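Local coordinates for ApeI dehydratase-like domain-containing protein (Pectobacterium atrosepticum, PDB 3ESI) that is of unknown function but belongs to the ApeI-like hot-dog family and is probably related to acyl-chain dehydratases, at residues S18-M23 with L86-H91; M23-P28 with G81-L86; S68-K73 with K116-P121. One frame throughout, in Å; residues are numbered along the deposited sequence.

All three contacts join antiparallel neighbours of one hot-dog sheet. Contacts 1 and 2 follow each other along the same two strands, 17-25 and 83-91, and share M23 and L86. They are partly buried, with leucines and valines turned to helix 45-59 or to nearby loops. Contact 3 lies at the surface, about 23 Å from contact 2 between centres, and joins strand 64-74, outermost within this chain, to strand 108-121. Contact 1 is regular backbone pairing. Contact 2 adds a side-chain amide where the strands end. Contact 3 has a bulge and a salt bridge. The salt bridge E21 to R85 links contacts 1 and 2, and W90 packs on L119 between contacts 1 and 3.

Contact 1: residues S18-M23 with L86-H91; sequences SQVELM and LVLIWH
S18 to L22 pair with L86 to W90 as adjacent antiparallel strands in the sheet of the hot-dog fold. Their axes approach to 4.7 Å and run at 168°. S18, V20 and L22 form hydrogen-bonded pairs with W90, L88 and L86. Each pair has two backbone bonds, six in all. The middle pair is the most widely spaced, with CA of V20 5.5 Å from CA of L88. L88 N points almost straight at V20 O, 3.1 Å away with 169° at the hydrogen. The carbonyls also receive CA-H contacts, such as I89 CA to S18 O at 3.1 Å.

The two faces differ in chemistry. On the inner face V20 and L88 lie side by side and point the same way. V20 CG1 sits between its own N and carbonyl carbon (chi1 66°), which turns it to L88, 3.7 Å from L88 CB and 3.8 Å from L88 CD2. L22 and L86 are looser neighbours, CB to CB 4.4 Å. Helix 45-59 packs over this face: V59 meets V20, and Y55 meets L22 and L88. Further along, the W90 ring is edge-to-face with W64.

On the other face Q19 lies alongside I89, with Q19 CG 3.6 Å from I89 CG1. E21 extends its chain past V87, and its OE2 forms a salt bridge with R85. Mostly apolar side chains on the helix side and mixed ones on the far face suit the hot-dog fold, in which an antiparallel sheet wraps round a central helix.

Contact 2: residues M23-P28 with G81-L86; sequences MLQVDP and GKTLRL
M23 to Q25 run antiparallel to T83 to R85, and the short strands make an angle of 145°. L24 and L84 form the hydrogen-bonded pair. Both of its backbone bonds are 2.7 Å long, L24 N to L84 O and L84 N to L24 O. Beyond the strands the pairing goes on into loop. V26 N binds K82 O with 176° at the hydrogen, and G81 N binds V26 O. G81 has a positive phi, and a CB there would press on the carbonyl O of the residue before, which suits glycine. P28 CG rests 3.8 Å from G81 CA.

This is where strand 17-25 ends and strand 83-91 begins in the hot-dog sheet, with loop next to each. Q25 and T83 bring polar side chains together on one face. The Q25 chain leaves anti to its N (chi1 177°), then bends at the next bond, and the amide swings across to the other strand. T83 OG1 donates to Q25 OE1 in the carbonyl plane at 2.7 Å. Q25 NE2 makes a weak bond to G81 O at 3.0 Å. The amide is held firmly at OE1 and only weakly at NE2. M23 CG lies 4.0 Å from T83 CG2, and L6 of strand 4-8 touches both residues.

The opposite face is apolar. V26 CG2 meets L84 CD1 at 3.7 Å, with I78 against both. L24 CD1 reaches L86 CB at 4.0 Å, and Y55 of helix 45-59 packs on L24 and L86.

Contact 3: residues S68-K73 with K116-P121; sequences SIENIK and KIKLTP
E70 and N71 both face K116, so the pairing slips by one residue between I69 and N71. This is a classic beta bulge. It interrupts strand 64-74, the edge strand of the hot-dog sheet within this chain, where it pairs with strand 108-121. E70 takes near-helical backbone angles, and the chain turns a corner there. K116 O accepts two N-H groups: N71 N at 3.2 Å, and E70 N in a weak, bent bond. K116 N is gripped twice as well, by N71 O at 2.8 Å and weakly by N71 OD1 at 3.1 Å. With chi1 at 52°, the N71 amide is folded over its own backbone, and OD1 comes back to K116 N.

Before the bulge the pairing is regular. S68 and K118 form a hydrogen-bonded pair, and K118 N reaches S68 O at 2.7 Å. I117 turns to the opposite face, toward L49 and M53 of helix 45-59. I69 and I72 pack on H36 and F37 of a second subunit, so the bulged strand also borders a subunit interface.

On the solvent side E70 lies alongside K116, both chains pointing the same way. Their ends form a long salt bridge, E70 OE1 to K116 NZ at 3.4 Å. K118 crosses E70 at an angle, and its NZ is hydrogen-bonded to K94 O. K118 NZ stays 4.4 Å from E70 OE2, beyond a salt bridge, although K118 CD comes within 3.2 Å of the same oxygen.

Contact 1: residues S18-M23 with L86-H91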
# COMPACT_ATOMS: atom_id res chain seq x y z
N SER A 18 -1.36 -1.65 -34.38
CA SER A 18 -2.75 -2.07 -34.24
C SER A 18 -3.36 -1.29 -33.08
O SER A 18 -2.64 -0.81 -32.20
CB SER A 18 -2.84 -3.56 -33.93
OG SER A 18 -2.47 -4.33 -35.05
N GLN A 19 -4.68 -1.14 -33.08
CA GLN A 19 -5.34 -0.40 -32.01
C GLN A 19 -6.68 -1.00 -31.65
O GLN A 19 -7.40 -1.53 -32.50
CB GLN A 19 -5.53 1.07 -32.42
CG GLN A 19 -4.23 1.80 -32.70
CD GLN A 19 -4.35 2.82 -33.84
OE1 GLN A 19 -4.85 3.94 -33.65
NE2 GLN A 19 -3.88 2.44 -35.03
N VAL A 20 -7.01 -0.92 -30.37
CA VAL A 20 -8.28 -1.40 -29.87
C VAL A 20 -8.67 -0.46 -28.75
O VAL A 20 -7.84 -0.06 -27.93
CB VAL A 20 -8.19 -2.86 -29.33
CG1 VAL A 20 -7.30 -2.92 -28.09
CG2 VAL A 20 -9.59 -3.37 -29.03
N GLU A 21 -9.93 -0.06 -28.74
CA GLU A 21 -10.42 0.84 -27.73
C GLU A 21 -11.51 0.14 -26.95
O GLU A 21 -12.44 -0.41 -27.54
CB GLU A 21 -10.98 2.11 -28.36
CG GLU A 21 -11.45 3.12 -27.34
CD GLU A 21 -11.83 4.44 -27.97
OE1 GLU A 21 -11.15 4.84 -28.94
OE2 GLU A 21 -12.78 5.07 -27.48
N LEU A 22 -11.40 0.15 -25.63
CA LEU A 22 -12.41 -0.48 -24.81
C LEU A 22 -13.02 0.50 -23.85
O LEU A 22 -12.39 1.47 -23.44
CB LEU A 22 -11.83 -1.64 -24.00
CG LEU A 22 -11.44 -2.91 -24.75
CD1 LEU A 22 -10.23 -2.65 -25.63
CD2 LEU A 22 -11.14 -4.00 -23.75
N MET A 23 -14.28 0.27 -23.51
CA MET A 23 -14.94 1.11 -22.52
C MET A 23 -15.10 0.09 -21.41
O MET A 23 -15.65 -0.99 -21.63
CB MET A 23 -16.30 1.61 -23.02
CG MET A 23 -16.96 2.62 -22.08
SD MET A 23 -18.41 3.47 -22.76
CE MET A 23 -17.55 4.80 -23.74
N LEU A 86 -10.03 2.64 -22.49
CA LEU A 86 -8.71 2.05 -22.55
C LEU A 86 -8.28 1.97 -24.01
O LEU A 86 -8.93 1.32 -24.82
CB LEU A 86 -8.72 0.64 -21.95
CG LEU A 86 -7.38 -0.09 -22.15
CD1 LEU A 86 -6.29 0.67 -21.41
CD2 LEU A 86 -7.45 -1.54 -21.63
N VAL A 87 -7.19 2.65 -24.34
CA VAL A 87 -6.66 2.61 -25.70
C VAL A 87 -5.32 1.86 -25.69
O VAL A 87 -4.40 2.22 -24.94
CB VAL A 87 -6.42 4.05 -26.26
CG1 VAL A 87 -5.86 3.97 -27.68
CG2 VAL A 87 -7.71 4.85 -26.26
N LEU A 88 -5.23 0.83 -26.52
CA LEU A 88 -4.02 0.00 -26.67
C LEU A 88 -3.50 0.11 -28.10
O LEU A 88 -4.25 -0.14 -29.05
CB LEU A 88 -4.33 -1.47 -26.40
CG LEU A 88 -4.35 -2.06 -24.99
CD1 LEU A 88 -4.97 -1.09 -24.02
CD2 LEU A 88 -5.13 -3.37 -25.03
N ILE A 89 -2.21 0.45 -28.25
CA ILE A 89 -1.58 0.55 -29.57
C ILE A 89 -0.36 -0.37 -29.60
O ILE A 89 0.55 -0.23 -28.78
CB ILE A 89 -1.11 1.99 -29.86
CG1 ILE A 89 -2.31 2.94 -29.85
CG2 ILE A 89 -0.39 2.04 -31.20
CD1 ILE A 89 -1.93 4.41 -29.86
N TRP A 90 -0.33 -1.32 -30.53
CA TRP A 90 0.81 -2.23 -30.60
C TRP A 90 1.60 -2.18 -31.89
O TRP A 90 1.07 -2.43 -32.97
CB TRP A 90 0.38 -3.68 -30.37
CG TRP A 90 1.56 -4.61 -30.32
CD1 TRP A 90 2.67 -4.50 -29.52
CD2 TRP A 90 1.74 -5.79 -31.10
NE1 TRP A 90 3.53 -5.55 -29.76
CE2 TRP A 90 2.99 -6.36 -30.72
CE3 TRP A 90 0.98 -6.44 -32.08
CZ2 TRP A 90 3.48 -7.53 -31.29
CZ3 TRP A 90 1.47 -7.61 -32.65
CH2 TRP A 90 2.71 -8.14 -32.25
N HIS A 91 2.89 -1.88 -31.74
CA HIS A 91 3.82 -1.78 -32.85
C HIS A 91 4.74 -3.01 -32.81
O HIS A 91 5.77 -2.99 -32.14
CB HIS A 91 4.64 -0.49 -32.70
CG HIS A 91 5.41 -0.11 -33.93
ND1 HIS A 91 5.88 1.17 -34.14
CD2 HIS A 91 5.80 -0.84 -35.00
CE1 HIS A 91 6.53 1.21 -35.29
NE2 HIS A 91 6.50 0.00 -35.83

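Contact 2: residues M23-P28 with G81-L86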
# COMPACT_ATOMS: atom_id res chain seq x y z
N MET A 23 -14.28 0.27 -23.51
CA MET A 23 -14.94 1.11 -22.52
C MET A 23 -15.10 0.09 -21.41
O MET A 23 -15.65 -0.99 -21.63
CB MET A 23 -16.30 1.61 -23.02
CG MET A 23 -16.96 2.62 -22.08
SD MET A 23 -18.41 3.47 -22.76
CE MET A 23 -17.55 4.80 -23.74
N LEU A 24 -14.57 0.40 -20.24
CA LEU A 24 -14.62 -0.53 -19.11
C LEU A 24 -15.26 0.10 -17.88
O LEU A 24 -15.24 1.32 -17.69
CB LEU A 24 -13.20 -1.00 -18.75
CG LEU A 24 -12.29 -1.35 -19.92
CD1 LEU A 24 -10.88 -1.58 -19.42
CD2 LEU A 24 -12.80 -2.56 -20.63
N GLN A 25 -15.86 -0.74 -17.05
CA GLN A 25 -16.49 -0.25 -15.83
C GLN A 25 -15.75 -0.87 -14.67
O GLN A 25 -15.57 -2.10 -14.62
CB GLN A 25 -17.97 -0.62 -15.81
CG GLN A 25 -18.72 -0.22 -14.53
CD GLN A 25 -18.90 1.29 -14.36
OE1 GLN A 25 -18.77 2.07 -15.32
NE2 GLN A 25 -19.21 1.71 -13.13
N VAL A 26 -15.30 -0.02 -13.75
CA VAL A 26 -14.59 -0.48 -12.57
C VAL A 26 -15.62 -0.84 -11.51
O VAL A 26 -16.14 0.01 -10.80
CB VAL A 26 -13.66 0.61 -12.04
CG1 VAL A 26 -13.00 0.16 -10.75
CG2 VAL A 26 -12.63 0.94 -13.09
N ASP A 27 -15.91 -2.13 -11.42
CA ASP A 27 -16.89 -2.67 -10.50
C ASP A 27 -16.54 -2.52 -9.02
O ASP A 27 -15.52 -3.02 -8.56
CB ASP A 27 -17.09 -4.15 -10.82
CG ASP A 27 -18.37 -4.69 -10.27
OD1 ASP A 27 -18.56 -5.93 -10.35
OD2 ASP A 27 -19.20 -3.90 -9.77
N PRO A 28 -17.41 -1.84 -8.25
CA PRO A 28 -17.23 -1.60 -6.81
C PRO A 28 -17.05 -2.89 -6.02
O PRO A 28 -16.59 -2.85 -4.89
CB PRO A 28 -18.53 -0.90 -6.41
CG PRO A 28 -18.92 -0.17 -7.67
CD PRO A 28 -18.65 -1.21 -8.73
N GLY A 81 -16.41 2.12 -9.27
CA GLY A 81 -17.59 2.64 -9.94
C GLY A 81 -17.35 3.59 -11.11
O GLY A 81 -18.30 4.13 -11.66
N LYS A 82 -16.09 3.79 -11.51
CA LYS A 82 -15.79 4.70 -12.63
C LYS A 82 -15.84 4.03 -13.98
O LYS A 82 -15.63 2.82 -14.09
CB LYS A 82 -14.41 5.34 -12.46
CG LYS A 82 -14.30 6.27 -11.28
CD LYS A 82 -15.29 7.41 -11.39
CE LYS A 82 -15.22 8.31 -10.16
NZ LYS A 82 -16.20 9.42 -10.25
N THR A 83 -16.12 4.82 -15.01
CA THR A 83 -16.17 4.32 -16.38
C THR A 83 -14.86 4.75 -17.04
O THR A 83 -14.46 5.92 -16.94
CB THR A 83 -17.38 4.90 -17.14
OG1 THR A 83 -18.58 4.47 -16.48
CG2 THR A 83 -17.40 4.42 -18.58
N LEU A 84 -14.19 3.81 -17.69
CA LEU A 84 -12.89 4.10 -18.31
C LEU A 84 -12.79 3.78 -19.79
O LEU A 84 -13.40 2.84 -20.29
CB LEU A 84 -11.78 3.31 -17.62
CG LEU A 84 -11.60 3.33 -16.10
CD1 LEU A 84 -10.47 2.34 -15.71
CD2 LEU A 84 -11.26 4.74 -15.63
N ARG A 85 -11.98 4.58 -20.49
CA ARG A 85 -11.70 4.31 -21.89
C ARG A 85 -10.26 3.78 -21.85
O ARG A 85 -9.38 4.37 -21.23
CB ARG A 85 -11.76 5.59 -22.74
CG ARG A 85 -11.67 5.30 -24.24
CD ARG A 85 -11.21 6.51 -25.06
NE ARG A 85 -12.03 7.70 -24.89
CZ ARG A 85 -13.32 7.80 -25.23
NH1 ARG A 85 -13.97 6.77 -25.77
NH2 ARG A 85 -13.97 8.94 -25.02
N LEU A 86 -10.03 2.64 -22.49
CA LEU A 86 -8.71 2.05 -22.55
C LEU A 86 -8.28 1.97 -24.01
O LEU A 86 -8.93 1.32 -24.82
CB LEU A 86 -8.72 0.64 -21.95
CG LEU A 86 -7.38 -0.09 -22.15
CD1 LEU A 86 -6.29 0.67 -21.41
CD2 LEU A 86 -7.45 -1.54 -21.63

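Contact 3: residues S68-K73 with K116-P121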
# COMPACT_ATOMS: atom_id res chain seq x y z
N SER A 68 9.05 -6.23 -20.08
CA SER A 68 9.33 -5.15 -19.13
C SER A 68 8.51 -3.89 -19.35
O SER A 68 7.93 -3.67 -20.41
CB SER A 68 10.81 -4.77 -19.18
OG SER A 68 11.12 -4.10 -20.39
N ILE A 69 8.49 -3.06 -18.31
CA ILE A 69 7.78 -1.79 -18.31
C ILE A 69 8.78 -0.69 -18.69
O ILE A 69 9.64 -0.34 -17.89
CB ILE A 69 7.22 -1.47 -16.89
CG1 ILE A 69 8.28 -1.80 -15.81
CG2 ILE A 69 5.93 -2.24 -16.63
CD1 ILE A 69 8.69 -3.32 -15.64
N GLU A 70 8.68 -0.17 -19.90
CA GLU A 70 9.61 0.88 -20.29
C GLU A 70 9.31 2.14 -19.49
O GLU A 70 10.22 2.84 -19.08
CB GLU A 70 9.53 1.16 -21.80
CG GLU A 70 10.48 2.27 -22.28
CD GLU A 70 10.83 2.18 -23.76
OE1 GLU A 70 11.31 3.19 -24.32
OE2 GLU A 70 10.64 1.10 -24.37
N ASN A 71 8.03 2.42 -19.26
CA ASN A 71 7.64 3.58 -18.47
C ASN A 71 6.14 3.61 -18.20
O ASN A 71 5.34 3.32 -19.08
CB ASN A 71 8.07 4.89 -19.17
CG ASN A 71 7.62 4.97 -20.61
OD1 ASN A 71 6.43 4.95 -20.91
ND2 ASN A 71 8.59 5.06 -21.53
N ILE A 72 5.79 3.94 -16.97
CA ILE A 72 4.39 4.03 -16.56
C ILE A 72 4.23 5.38 -15.89
O ILE A 72 5.18 5.92 -15.35
CB ILE A 72 4.02 2.93 -15.54
CG1 ILE A 72 4.59 1.59 -16.00
CG2 ILE A 72 2.50 2.81 -15.43
CD1 ILE A 72 4.18 0.41 -15.12
N LYS A 73 3.02 5.91 -15.90
CA LYS A 73 2.77 7.21 -15.30
C LYS A 73 1.32 7.28 -14.81
O LYS A 73 0.38 7.22 -15.59
CB LYS A 73 3.05 8.29 -16.34
CG LYS A 73 2.81 9.72 -15.92
CD LYS A 73 3.00 10.63 -17.15
CE LYS A 73 2.49 12.06 -16.92
NZ LYS A 73 2.46 12.84 -18.20
N LYS A 116 4.40 2.70 -21.62
CA LYS A 116 4.91 1.88 -22.71
C LYS A 116 5.48 0.61 -22.11
O LYS A 116 6.23 0.64 -21.14
CB LYS A 116 5.99 2.63 -23.50
CG LYS A 116 6.69 1.75 -24.53
CD LYS A 116 7.29 2.56 -25.69
CE LYS A 116 8.21 3.67 -25.19
NZ LYS A 116 8.81 4.43 -26.33
N ILE A 117 5.12 -0.52 -22.71
CA ILE A 117 5.57 -1.81 -22.24
C ILE A 117 6.26 -2.55 -23.38
O ILE A 117 5.86 -2.43 -24.54
CB ILE A 117 4.36 -2.62 -21.75
CG1 ILE A 117 3.71 -1.89 -20.58
CG2 ILE A 117 4.78 -4.03 -21.36
CD1 ILE A 117 2.41 -2.50 -20.14
N LYS A 118 7.32 -3.29 -23.05
CA LYS A 118 8.03 -4.05 -24.06
C LYS A 118 7.52 -5.48 -23.94
O LYS A 118 7.35 -5.96 -22.82
CB LYS A 118 9.55 -4.03 -23.80
CG LYS A 118 10.19 -2.64 -23.75
CD LYS A 118 10.22 -1.95 -25.12
CE LYS A 118 11.09 -2.71 -26.12
NZ LYS A 118 11.11 -2.04 -27.45
N LEU A 119 7.25 -6.13 -25.06
CA LEU A 119 6.77 -7.51 -25.06
C LEU A 119 7.77 -8.39 -25.82
O LEU A 119 8.61 -7.88 -26.56
CB LEU A 119 5.39 -7.62 -25.72
CG LEU A 119 4.23 -6.75 -25.22
CD1 LEU A 119 2.95 -7.17 -25.95
CD2 LEU A 119 4.06 -6.88 -23.70
N THR A 120 7.69 -9.71 -25.64
CA THR A 120 8.60 -10.62 -26.33
C THR A 120 7.86 -11.84 -26.85
O THR A 120 6.86 -12.27 -26.27
CB THR A 120 9.73 -11.14 -25.39
OG1 THR A 120 10.33 -10.05 -24.69
CG2 THR A 120 10.82 -11.84 -26.19
N PRO A 121 8.34 -12.43 -27.96
CA PRO A 121 7.68 -13.61 -28.50
C PRO A 121 7.60 -14.69 -27.42
O PRO A 121 8.49 -14.79 -26.57
CB PRO A 121 8.60 -14.01 -29.64
CG PRO A 121 9.07 -12.68 -30.14
CD PRO A 121 9.39 -11.94 -28.88